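Local atomic coordinates of predicted component of a thermophile-specific DNA repair system, contains a RAMP domain (Methanopyrus kandleri, PDB entry 4N0L), a protein that binds RNA as the Csm3 RAMP subunit of a type III-A CRISPR antiviral system and may also act as an RNA-cleaving endonuclease. Residues 270-275 with 334-339; 251-256 with 330-335; 228-233 with 239-244. All coordinates share one frame; numbering follows the deposited sequence.

Overall arrangement
The three contacts lie around the antiparallel sheet of an RRM-like fold and the helices packed against it. Contacts 1 and 2 are nearest neighbours, their centres about 9 Å apart: they share E334 and E335 of helix 333-338, and F270 N of contact 1 lies 2.8 Å from E253 OE2 of contact 2. Contact 3 packs the same sheet from strand 223-231. Its centre is about 13 Å from that of contact 1, which it meets where V337 CG2 lies 3.9 Å from K243 O, and about 16 Å from that of contact 2, with which it shares helix 238-255. Contact 3 is nearest the metal: the zinc ion is about 11 Å from the D241 side chain.

Contact 1. Residues 270-275 with 334-339; sequences FRIAAL and EEWVER
The indole N-H of W336 donates to a main-chain carbonyl of a sheet strand, I272 O, a polar bond within an otherwise apolar, buried interface. Here helix 333-338 packs against strand 268-278 of the RRM-like fold; the axes of 270-275 and 334-338 come within 10.2 Å, at 44°. W336 NE1 lies 3.2 Å from I272 O; the oxygen sits in the plane of the indole, but the nitrogen approaches from 37° above the carbonyl plane. The same carbonyl receives the backbone N-H of L331, so two donors hold it. Tryptophan suits the place because its one polar atom finds an acceptor while the rest of its large ring fills the space between helix and strand.

I272 lies against the pyrrole part of the ring: the CG2 methyl of this beta-branched residue, anti to the backbone N, comes within 3.5 Å of W336 NE1. The strand then carries a classic beta bulge, where A273 and A274 both face V11 of strand 7-16. Beyond the bulge L275 again points at the helix. Its CD1 sits over one face of the six-membered ring, a CH-pi contact 3.8 Å from the centroid, while L275 CD2 meets W336 CZ3 at 3.8 Å.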
loop_
_atom_site.group_PDB
_atom_site.type_symbol
_atom_site.label_atom_id
_atom_site.label_comp_id
_atom_site.label_asym_id
_atom_site.label_seq_id
_atom_site.Cartn_x
_atom_site.Cartn_y
_atom_site.Cartn_z
ATOM N N PHE A 270 5.460 1.986 -10.989
ATOM C CA PHE A 270 4.798 0.706 -10.780
ATOM C C PHE A 270 4.149 0.240 -12.075
ATOM O O PHE A 270 3.066 0.696 -12.439
ATOM C CB PHE A 270 3.759 0.802 -9.661
ATOM C CG PHE A 270 4.351 1.105 -8.316
ATOM C CD1 PHE A 270 4.403 2.406 -7.840
ATOM C CD2 PHE A 270 4.867 0.085 -7.528
ATOM C CE1 PHE A 270 4.953 2.685 -6.603
ATOM C CE2 PHE A 270 5.419 0.356 -6.289
ATOM C CZ PHE A 270 5.462 1.659 -5.824
ATOM N N ARG A 271 4.810 -0.684 -12.762
ATOM C CA ARG A 271 4.304 -1.186 -14.030
ATOM C C ARG A 271 3.464 -2.422 -13.755
ATOM O O ARG A 271 3.990 -3.512 -13.535
ATOM C CB ARG A 271 5.453 -1.503 -14.989
ATOM C CG ARG A 271 6.216 -0.268 -15.448
ATOM C CD ARG A 271 7.430 -0.619 -16.294
ATOM N NE ARG A 271 8.087 0.581 -16.808
ATOM C CZ ARG A 271 8.696 0.661 -17.986
ATOM N NH1 ARG A 271 8.755 -0.397 -18.785
ATOM N NH2 ARG A 271 9.261 1.802 -18.364
ATOM N N ILE A 272 2.150 -2.237 -13.753
ATOM C CA ILE A 272 1.229 -3.282 -13.335
ATOM C C ILE A 272 0.573 -3.923 -14.549
ATOM O O ILE A 272 -0.228 -3.295 -15.243
ATOM C CB ILE A 272 0.155 -2.726 -12.385
ATOM C CG1 ILE A 272 0.822 -2.089 -11.164
ATOM C CG2 ILE A 272 -0.810 -3.824 -11.972
ATOM C CD1 ILE A 272 -0.115 -1.268 -10.301
ATOM N N ALA A 273 0.925 -5.178 -14.802
ATOM C CA ALA A 273 0.505 -5.864 -16.017
ATOM C C ALA A 273 -0.891 -6.468 -15.899
ATOM O O ALA A 273 -1.614 -6.566 -16.893
ATOM C CB ALA A 273 1.511 -6.946 -16.373
ATOM N N ALA A 274 -1.281 -6.858 -14.690
ATOM C CA ALA A 274 -2.560 -7.534 -14.512
ATOM C C ALA A 274 -3.089 -7.486 -13.084
ATOM O O ALA A 274 -2.323 -7.418 -12.120
ATOM C CB ALA A 274 -2.445 -8.981 -14.965
ATOM N N LEU A 275 -4.414 -7.514 -12.967
ATOM C CA LEU A 275 -5.081 -7.749 -11.691
ATOM C C LEU A 275 -5.643 -9.166 -11.688
ATOM O O LEU A 275 -6.505 -9.498 -12.501
ATOM C CB LEU A 275 -6.199 -6.731 -11.452
ATOM C CG LEU A 275 -5.876 -5.387 -10.792
ATOM C CD1 LEU A 275 -4.549 -4.812 -11.272
ATOM C CD2 LEU A 275 -7.007 -4.403 -11.044
ATOM N N GLU A 334 -2.250 5.272 -11.753
ATOM C CA GLU A 334 -3.252 6.287 -12.062
ATOM C C GLU A 334 -4.115 5.876 -13.256
ATOM O O GLU A 334 -5.282 6.259 -13.355
ATOM C CB GLU A 334 -2.567 7.627 -12.339
ATOM C CG GLU A 334 -3.508 8.778 -12.638
ATOM C CD GLU A 334 -2.770 10.028 -13.075
ATOM O OE1 GLU A 334 -1.536 9.959 -13.249
ATOM O OE2 GLU A 334 -3.426 11.079 -13.246
ATOM N N GLU A 335 -3.546 5.078 -14.152
ATOM C CA GLU A 335 -4.288 4.592 -15.309
ATOM C C GLU A 335 -5.285 3.504 -14.917
ATOM O O GLU A 335 -6.385 3.434 -15.465
ATOM C CB GLU A 335 -3.326 4.075 -16.382
ATOM C CG GLU A 335 -2.386 5.143 -16.917
ATOM C CD GLU A 335 -1.490 4.631 -18.026
ATOM O OE1 GLU A 335 -0.678 3.719 -17.765
ATOM O OE2 GLU A 335 -1.598 5.142 -19.160
ATOM N N TRP A 336 -4.900 2.660 -13.967
ATOM C CA TRP A 336 -5.812 1.657 -13.427
ATOM C C TRP A 336 -7.008 2.308 -12.738
ATOM O O TRP A 336 -8.131 1.811 -12.832
ATOM C CB TRP A 336 -5.087 0.728 -12.453
ATOM C CG TRP A 336 -4.299 -0.345 -13.135
ATOM C CD1 TRP A 336 -2.945 -0.388 -13.301
ATOM C CD2 TRP A 336 -4.817 -1.527 -13.757
ATOM N NE1 TRP A 336 -2.588 -1.528 -13.979
ATOM C CE2 TRP A 336 -3.720 -2.244 -14.274
ATOM C CE3 TRP A 336 -6.105 -2.052 -13.925
ATOM C CZ2 TRP A 336 -3.866 -3.456 -14.945
ATOM C CZ3 TRP A 336 -6.249 -3.254 -14.593
ATOM C CH2 TRP A 336 -5.137 -3.943 -15.095
ATOM N N VAL A 337 -6.757 3.411 -12.038
ATOM C CA VAL A 337 -7.815 4.147 -11.355
ATOM C C VAL A 337 -8.887 4.598 -12.339
ATOM O O VAL A 337 -10.077 4.358 -12.133
ATOM C CB VAL A 337 -7.266 5.388 -10.622
ATOM C CG1 VAL A 337 -8.406 6.272 -10.137
ATOM C CG2 VAL A 337 -6.396 4.972 -9.456
ATOM N N GLU A 338 -8.446 5.230 -13.423
ATOM C CA GLU A 338 -9.341 5.785 -14.432
ATOM C C GLU A 338 -10.244 4.731 -15.068
ATOM O O GLU A 338 -11.294 5.057 -15.618
ATOM C CB GLU A 338 -8.528 6.496 -15.516
ATOM C CG GLU A 338 -8.026 7.872 -15.104
ATOM C CD GLU A 338 -6.834 8.333 -15.921
ATOM O OE1 GLU A 338 -6.514 7.677 -16.937
ATOM O OE2 GLU A 338 -6.214 9.351 -15.545
ATOM N N ARG A 339 -9.836 3.470 -14.986
ATOM C CA ARG A 339 -10.574 2.384 -15.622
ATOM C C ARG A 339 -11.140 1.394 -14.604
ATOM O O ARG A 339 -11.408 0.242 -14.939
ATOM C CB ARG A 339 -9.671 1.648 -16.612
ATOM C CG ARG A 339 -9.270 2.485 -17.812
ATOM C CD ARG A 339 -7.992 1.966 -18.452
ATOM N NE ARG A 339 -7.544 2.826 -19.544
ATOM C CZ ARG A 339 -6.895 3.975 -19.374
ATOM N NH1 ARG A 339 -6.616 4.407 -18.152
ATOM N NH2 ARG A 339 -6.529 4.693 -20.426
#

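Contact 2. Residues 251-256 with 330-335; sequences LVEDQG and YLRPEE
E253 and R332 form a two-pronged salt bridge between a helix end and a loop. The guanidinium grips side-on: R332 NE lies 2.9 Å from E253 OE2, and R332 NH1 lies 3.2 Å from E253 OE1. The fit is not coplanar. Carboxylate and guanidinium planes stand 79° apart, and OE1 is met from 74° above the carboxylate plane, although it lies in the plane of the guanidinium. The arginine chain folds at its second torsion (chi2 -85°) and again at the third, which turns NE and NH1 back to the glutamate, whereas E253 reaches out with an extended chain.

E253 also accepts from a main-chain N-H and from a water. Its OE2 takes the backbone N-H of F270 on strand 268-278, so this buried oxygen has two donors. Its OE1 accepts from a water at 2.8 Å that in turn accepts from E334 N at 2.9 Å. Helix 238-255, which follows strand 223-231 of the RRM-like core, is thereby tied both to the sheet and to the first turn of helix 333-338. R332 is the N-cap of that short helix, and E335 OE1, from the first turn, accepts the R332 backbone N-H at 2.8 Å in an almost straight bond, using its anti lone pair. E335 OE2 pairs with R328.

Van der Waals contact comes from P333, the first helical residue, where a ring without an N-H costs the helix no bond. P333 CD rests 3.2 Å from E253 OE2 and P333 CG 3.5 Å from it, while the proline also touches F270. The R332 guanidinium and the F270 N-H donor probably favour the ionised form of E253.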
loop_
_atom_site.group_PDB
_atom_site.type_symbol
_atom_site.label_atom_id
_atom_site.label_comp_id
_atom_site.label_asym_id
_atom_site.label_seq_id
_atom_site.Cartn_x
_atom_site.Cartn_y
_atom_site.Cartn_z
ATOM N N LEU A 251 1.247 8.040 -5.397
ATOM C CA LEU A 251 1.927 8.946 -4.478
ATOM C C LEU A 251 3.386 8.552 -4.276
ATOM O O LEU A 251 4.263 9.411 -4.185
ATOM C CB LEU A 251 1.207 8.980 -3.133
ATOM C CG LEU A 251 -0.174 9.634 -3.139
ATOM C CD1 LEU A 251 -0.898 9.350 -1.837
ATOM C CD2 LEU A 251 -0.058 11.132 -3.379
ATOM N N VAL A 252 3.634 7.248 -4.188
ATOM C CA VAL A 252 4.993 6.733 -4.057
ATOM C C VAL A 252 5.804 7.064 -5.314
ATOM O O VAL A 252 6.990 7.392 -5.231
ATOM C CB VAL A 252 4.996 5.213 -3.798
ATOM C CG1 VAL A 252 6.417 4.675 -3.781
ATOM C CG2 VAL A 252 4.315 4.907 -2.474
ATOM N N GLU A 253 5.161 6.979 -6.475
ATOM C CA GLU A 253 5.792 7.383 -7.733
ATOM C C GLU A 253 6.190 8.859 -7.701
ATOM O O GLU A 253 7.311 9.213 -8.062
ATOM C CB GLU A 253 4.864 7.115 -8.926
ATOM C CG GLU A 253 4.607 5.632 -9.193
ATOM C CD GLU A 253 3.736 5.385 -10.418
ATOM O OE1 GLU A 253 2.961 6.287 -10.798
ATOM O OE2 GLU A 253 3.818 4.278 -10.995
ATOM N N ASP A 254 5.272 9.711 -7.254
ATOM C CA ASP A 254 5.494 11.157 -7.247
ATOM C C ASP A 254 6.492 11.622 -6.187
ATOM O O ASP A 254 7.163 12.638 -6.365
ATOM C CB ASP A 254 4.171 11.899 -7.030
ATOM C CG ASP A 254 3.238 11.800 -8.220
ATOM O OD1 ASP A 254 2.040 12.107 -8.052
ATOM O OD2 ASP A 254 3.693 11.410 -9.316
ATOM N N GLN A 255 6.583 10.891 -5.081
ATOM C CA GLN A 255 7.365 11.366 -3.943
ATOM C C GLN A 255 8.525 10.446 -3.554
ATOM O O GLN A 255 9.320 10.792 -2.682
ATOM C CB GLN A 255 6.440 11.579 -2.740
ATOM C CG GLN A 255 5.537 12.804 -2.870
ATOM C CD GLN A 255 4.492 12.888 -1.770
ATOM O OE1 GLN A 255 3.320 12.579 -1.986
ATOM N NE2 GLN A 255 4.913 13.316 -0.585
ATOM N N GLY A 256 8.622 9.282 -4.189
ATOM C CA GLY A 256 9.735 8.375 -3.942
ATOM C C GLY A 256 9.426 7.276 -2.939
ATOM O O GLY A 256 8.622 7.475 -2.023
ATOM N N TYR A 330 1.297 -2.919 -19.813
ATOM C CA TYR A 330 1.063 -2.588 -18.413
ATOM C C TYR A 330 0.318 -1.264 -18.302
ATOM O O TYR A 330 0.342 -0.452 -19.225
ATOM C CB TYR A 330 2.387 -2.515 -17.645
ATOM C CG TYR A 330 3.258 -1.326 -18.012
ATOM C CD1 TYR A 330 3.085 -0.090 -17.394
ATOM C CD2 TYR A 330 4.242 -1.438 -18.988
ATOM C CE1 TYR A 330 3.872 0.997 -17.734
ATOM C CE2 TYR A 330 5.036 -0.355 -19.334
ATOM C CZ TYR A 330 4.845 0.859 -18.704
ATOM O OH TYR A 330 5.632 1.933 -19.046
ATOM N N LEU A 331 -0.341 -1.042 -17.168
ATOM C CA LEU A 331 -0.891 0.273 -16.865
ATOM C C LEU A 331 -0.274 0.795 -15.575
ATOM O O LEU A 331 0.024 0.028 -14.660
ATOM C CB LEU A 331 -2.417 0.227 -16.752
ATOM C CG LEU A 331 -3.198 -0.159 -18.011
ATOM C CD1 LEU A 331 -4.695 -0.180 -17.741
ATOM C CD2 LEU A 331 -2.869 0.785 -19.160
ATOM N N ARG A 332 -0.073 2.105 -15.513
ATOM C CA ARG A 332 0.433 2.743 -14.308
ATOM C C ARG A 332 -0.723 2.872 -13.312
ATOM O O ARG A 332 -1.884 2.814 -13.720
ATOM C CB ARG A 332 1.051 4.103 -14.647
ATOM C CG ARG A 332 2.299 4.000 -15.520
ATOM C CD ARG A 332 3.556 3.759 -14.694
ATOM N NE ARG A 332 3.861 4.876 -13.805
ATOM C CZ ARG A 332 4.632 5.907 -14.138
ATOM N NH1 ARG A 332 4.853 6.880 -13.264
ATOM N NH2 ARG A 332 5.178 5.967 -15.344
ATOM N N PRO A 333 -0.413 3.025 -12.009
ATOM C CA PRO A 333 -1.443 3.114 -10.963
ATOM C C PRO A 333 -2.587 4.070 -11.299
ATOM O O PRO A 333 -3.753 3.700 -11.164
ATOM C CB PRO A 333 -0.657 3.620 -9.753
ATOM C CG PRO A 333 0.697 3.054 -9.946
ATOM C CD PRO A 333 0.945 3.058 -11.432
ATOM N N GLU A 334 -2.250 5.272 -11.753
ATOM C CA GLU A 334 -3.252 6.287 -12.062
ATOM C C GLU A 334 -4.115 5.876 -13.256
ATOM O O GLU A 334 -5.282 6.259 -13.355
ATOM C CB GLU A 334 -2.567 7.627 -12.339
ATOM C CG GLU A 334 -3.508 8.778 -12.638
ATOM C CD GLU A 334 -2.770 10.028 -13.075
ATOM O OE1 GLU A 334 -1.536 9.959 -13.249
ATOM O OE2 GLU A 334 -3.426 11.079 -13.246
ATOM N N GLU A 335 -3.546 5.078 -14.152
ATOM C CA GLU A 335 -4.288 4.592 -15.309
ATOM C C GLU A 335 -5.285 3.504 -14.917
ATOM O O GLU A 335 -6.385 3.434 -15.465
ATOM C CB GLU A 335 -3.326 4.075 -16.382
ATOM C CG GLU A 335 -2.386 5.143 -16.917
ATOM C CD GLU A 335 -1.490 4.631 -18.026
ATOM O OE1 GLU A 335 -0.678 3.719 -17.765
ATOM O OE2 GLU A 335 -1.598 5.142 -19.160
HETATM O O HOH W 1 0.398 6.305 -12.029
#

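Contact 3. Residues 228-233 with 239-244; sequences VVYRVE and ESDLKY
At the rim of the Y230 ring, in its plane, sits one carboxylate oxygen, D241 OD2, while a methyl of L242 approaches the ring obliquely. Ring and carboxylate are turned 77° against each other, and the two side chains cross at about a right angle. The phenol donates a hydrogen bond from Y230 OH to D241 OD2; the modelled 2.4 Å is very short, and its exact value is doubtful at this resolution. D241 CB lies 3.5 Å from Y230 CE2, well above the ring plane. Y230 carries CG anti to its own amide nitrogen (chi1 168°), which sends the long ring from strand 223-231 out to helix 238-255. L242 CD2 adds an apolar touch at 4.4 Å from Y230 CD1.

Strand and helix are successive elements of a beta-alpha-beta crossover in the RRM-like fold: the helix leads from strand 223-231 to strand 268-278, passing over strand 7-16. Tyrosine suits this place, giving the crossover an apolar ring and a polar end.

D241 is a buried acid with further partners. R171 reaches OD2 and also pairs with E233, while R119, on the helix that carries the zinc ligand C118, holds OD1. Two arginines and a phenol donor would probably keep this carboxylate ionised.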
loop_
_atom_site.group_PDB
_atom_site.type_symbol
_atom_site.label_atom_id
_atom_site.label_comp_id
_atom_site.label_asym_id
_atom_site.label_seq_id
_atom_site.Cartn_x
_atom_site.Cartn_y
_atom_site.Cartn_z
ATOM N N VAL A 228 1.393 -7.541 -5.265
ATOM C CA VAL A 228 0.628 -6.937 -4.184
ATOM C C VAL A 228 -0.693 -7.679 -4.034
ATOM O O VAL A 228 -1.472 -7.764 -4.982
ATOM C CB VAL A 228 0.362 -5.441 -4.439
ATOM C CG1 VAL A 228 -0.300 -4.802 -3.230
ATOM C CG2 VAL A 228 1.658 -4.719 -4.778
ATOM N N VAL A 229 -0.946 -8.214 -2.842
ATOM C CA VAL A 229 -2.152 -8.999 -2.606
ATOM C C VAL A 229 -3.164 -8.220 -1.772
ATOM O O VAL A 229 -2.871 -7.805 -0.652
ATOM C CB VAL A 229 -1.837 -10.331 -1.887
ATOM C CG1 VAL A 229 -3.098 -11.172 -1.762
ATOM C CG2 VAL A 229 -0.757 -11.101 -2.630
ATOM N N TYR A 230 -4.352 -8.020 -2.332
ATOM C CA TYR A 230 -5.444 -7.366 -1.619
ATOM C C TYR A 230 -6.508 -8.379 -1.208
ATOM O O TYR A 230 -7.037 -9.109 -2.047
ATOM C CB TYR A 230 -6.067 -6.262 -2.480
ATOM C CG TYR A 230 -7.375 -5.720 -1.940
ATOM C CD1 TYR A 230 -8.596 -6.216 -2.384
ATOM C CD2 TYR A 230 -7.389 -4.703 -0.993
ATOM C CE1 TYR A 230 -9.792 -5.720 -1.893
ATOM C CE2 TYR A 230 -8.577 -4.202 -0.499
ATOM C CZ TYR A 230 -9.775 -4.713 -0.952
ATOM O OH TYR A 230 -10.959 -4.213 -0.459
ATOM N N ARG A 231 -6.826 -8.417 0.082
ATOM C CA ARG A 231 -7.848 -9.331 0.581
ATOM C C ARG A 231 -9.234 -8.697 0.521
ATOM O O ARG A 231 -9.503 -7.700 1.191
ATOM C CB ARG A 231 -7.535 -9.763 2.014
ATOM C CG ARG A 231 -6.206 -10.485 2.176
ATOM C CD ARG A 231 -5.978 -10.942 3.612
ATOM N NE ARG A 231 -5.996 -9.832 4.564
ATOM C CZ ARG A 231 -7.056 -9.483 5.287
ATOM N NH1 ARG A 231 -8.194 -10.154 5.164
ATOM N NH2 ARG A 231 -6.983 -8.460 6.129
ATOM N N VAL A 232 -10.109 -9.278 -0.292
ATOM C CA VAL A 232 -11.478 -8.794 -0.400
ATOM C C VAL A 232 -12.251 -9.172 0.859
ATOM O O VAL A 232 -12.411 -10.352 1.167
ATOM C CB VAL A 232 -12.192 -9.368 -1.640
ATOM C CG1 VAL A 232 -13.631 -8.873 -1.705
ATOM C CG2 VAL A 232 -11.433 -9.008 -2.908
ATOM N N GLU A 233 -12.726 -8.169 1.589
ATOM C CA GLU A 233 -13.454 -8.410 2.830
ATOM C C GLU A 233 -14.857 -7.834 2.752
ATOM O O GLU A 233 -15.810 -8.421 3.259
ATOM C CB GLU A 233 -12.716 -7.801 4.022
ATOM C CG GLU A 233 -11.529 -8.609 4.507
ATOM C CD GLU A 233 -10.765 -7.908 5.615
ATOM O OE1 GLU A 233 -11.024 -6.710 5.855
ATOM O OE2 GLU A 233 -9.906 -8.556 6.248
ATOM N N GLU A 239 -14.134 -1.529 -4.754
ATOM C CA GLU A 239 -13.659 -0.592 -5.764
ATOM C C GLU A 239 -12.956 0.598 -5.123
ATOM O O GLU A 239 -11.924 1.058 -5.616
ATOM C CB GLU A 239 -14.811 -0.110 -6.644
ATOM C CG GLU A 239 -14.394 0.943 -7.654
ATOM C CD GLU A 239 -15.408 1.128 -8.760
ATOM O OE1 GLU A 239 -16.554 0.660 -8.603
ATOM O OE2 GLU A 239 -15.054 1.736 -9.791
ATOM N N SER A 240 -13.525 1.093 -4.027
ATOM C CA SER A 240 -12.953 2.227 -3.314
ATOM C C SER A 240 -11.550 1.904 -2.812
ATOM O O SER A 240 -10.644 2.733 -2.912
ATOM C CB SER A 240 -13.850 2.635 -2.144
ATOM O OG SER A 240 -14.492 3.872 -2.403
ATOM N N ASP A 241 -11.373 0.693 -2.288
ATOM C CA ASP A 241 -10.074 0.256 -1.789
ATOM C C ASP A 241 -9.039 0.224 -2.910
ATOM O O ASP A 241 -7.908 0.684 -2.735
ATOM C CB ASP A 241 -10.174 -1.129 -1.146
ATOM C CG ASP A 241 -10.747 -1.086 0.262
ATOM O OD1 ASP A 241 -11.038 0.021 0.765
ATOM O OD2 ASP A 241 -10.896 -2.169 0.868
ATOM N N LEU A 242 -9.436 -0.315 -4.059
ATOM C CA LEU A 242 -8.554 -0.401 -5.216
ATOM C C LEU A 242 -8.120 0.985 -5.672
ATOM O O LEU A 242 -6.956 1.196 -6.015
ATOM C CB LEU A 242 -9.239 -1.144 -6.363
ATOM C CG LEU A 242 -9.510 -2.629 -6.123
ATOM C CD1 LEU A 242 -10.113 -3.273 -7.362
ATOM C CD2 LEU A 242 -8.243 -3.354 -5.692
ATOM N N LYS A 243 -9.062 1.923 -5.673
ATOM C CA LYS A 243 -8.769 3.310 -6.015
ATOM C C LYS A 243 -7.713 3.902 -5.094
ATOM O O LYS A 243 -6.765 4.538 -5.550
ATOM C CB LYS A 243 -10.041 4.159 -5.960
ATOM C CG LYS A 243 -9.867 5.559 -6.528
ATOM C CD LYS A 243 -10.645 6.589 -5.727
ATOM C CE LYS A 243 -12.131 6.281 -5.732
ATOM N NZ LYS A 243 -12.869 7.097 -4.731
ATOM N N TYR A 244 -7.884 3.684 -3.796
ATOM C CA TYR A 244 -6.983 4.255 -2.804
ATOM C C TYR A 244 -5.640 3.528 -2.773
ATOM O O TYR A 244 -4.600 4.151 -2.571
ATOM C CB TYR A 244 -7.642 4.236 -1.424
ATOM C CG TYR A 244 -8.864 5.128 -1.341
ATOM C CD1 TYR A 244 -8.886 6.365 -1.977
ATOM C CD2 TYR A 244 -9.997 4.733 -0.640
ATOM C CE1 TYR A 244 -9.996 7.184 -1.910
ATOM C CE2 TYR A 244 -11.114 5.546 -0.569
ATOM C CZ TYR A 244 -11.107 6.771 -1.207
ATOM O OH TYR A 244 -12.213 7.589 -1.144
#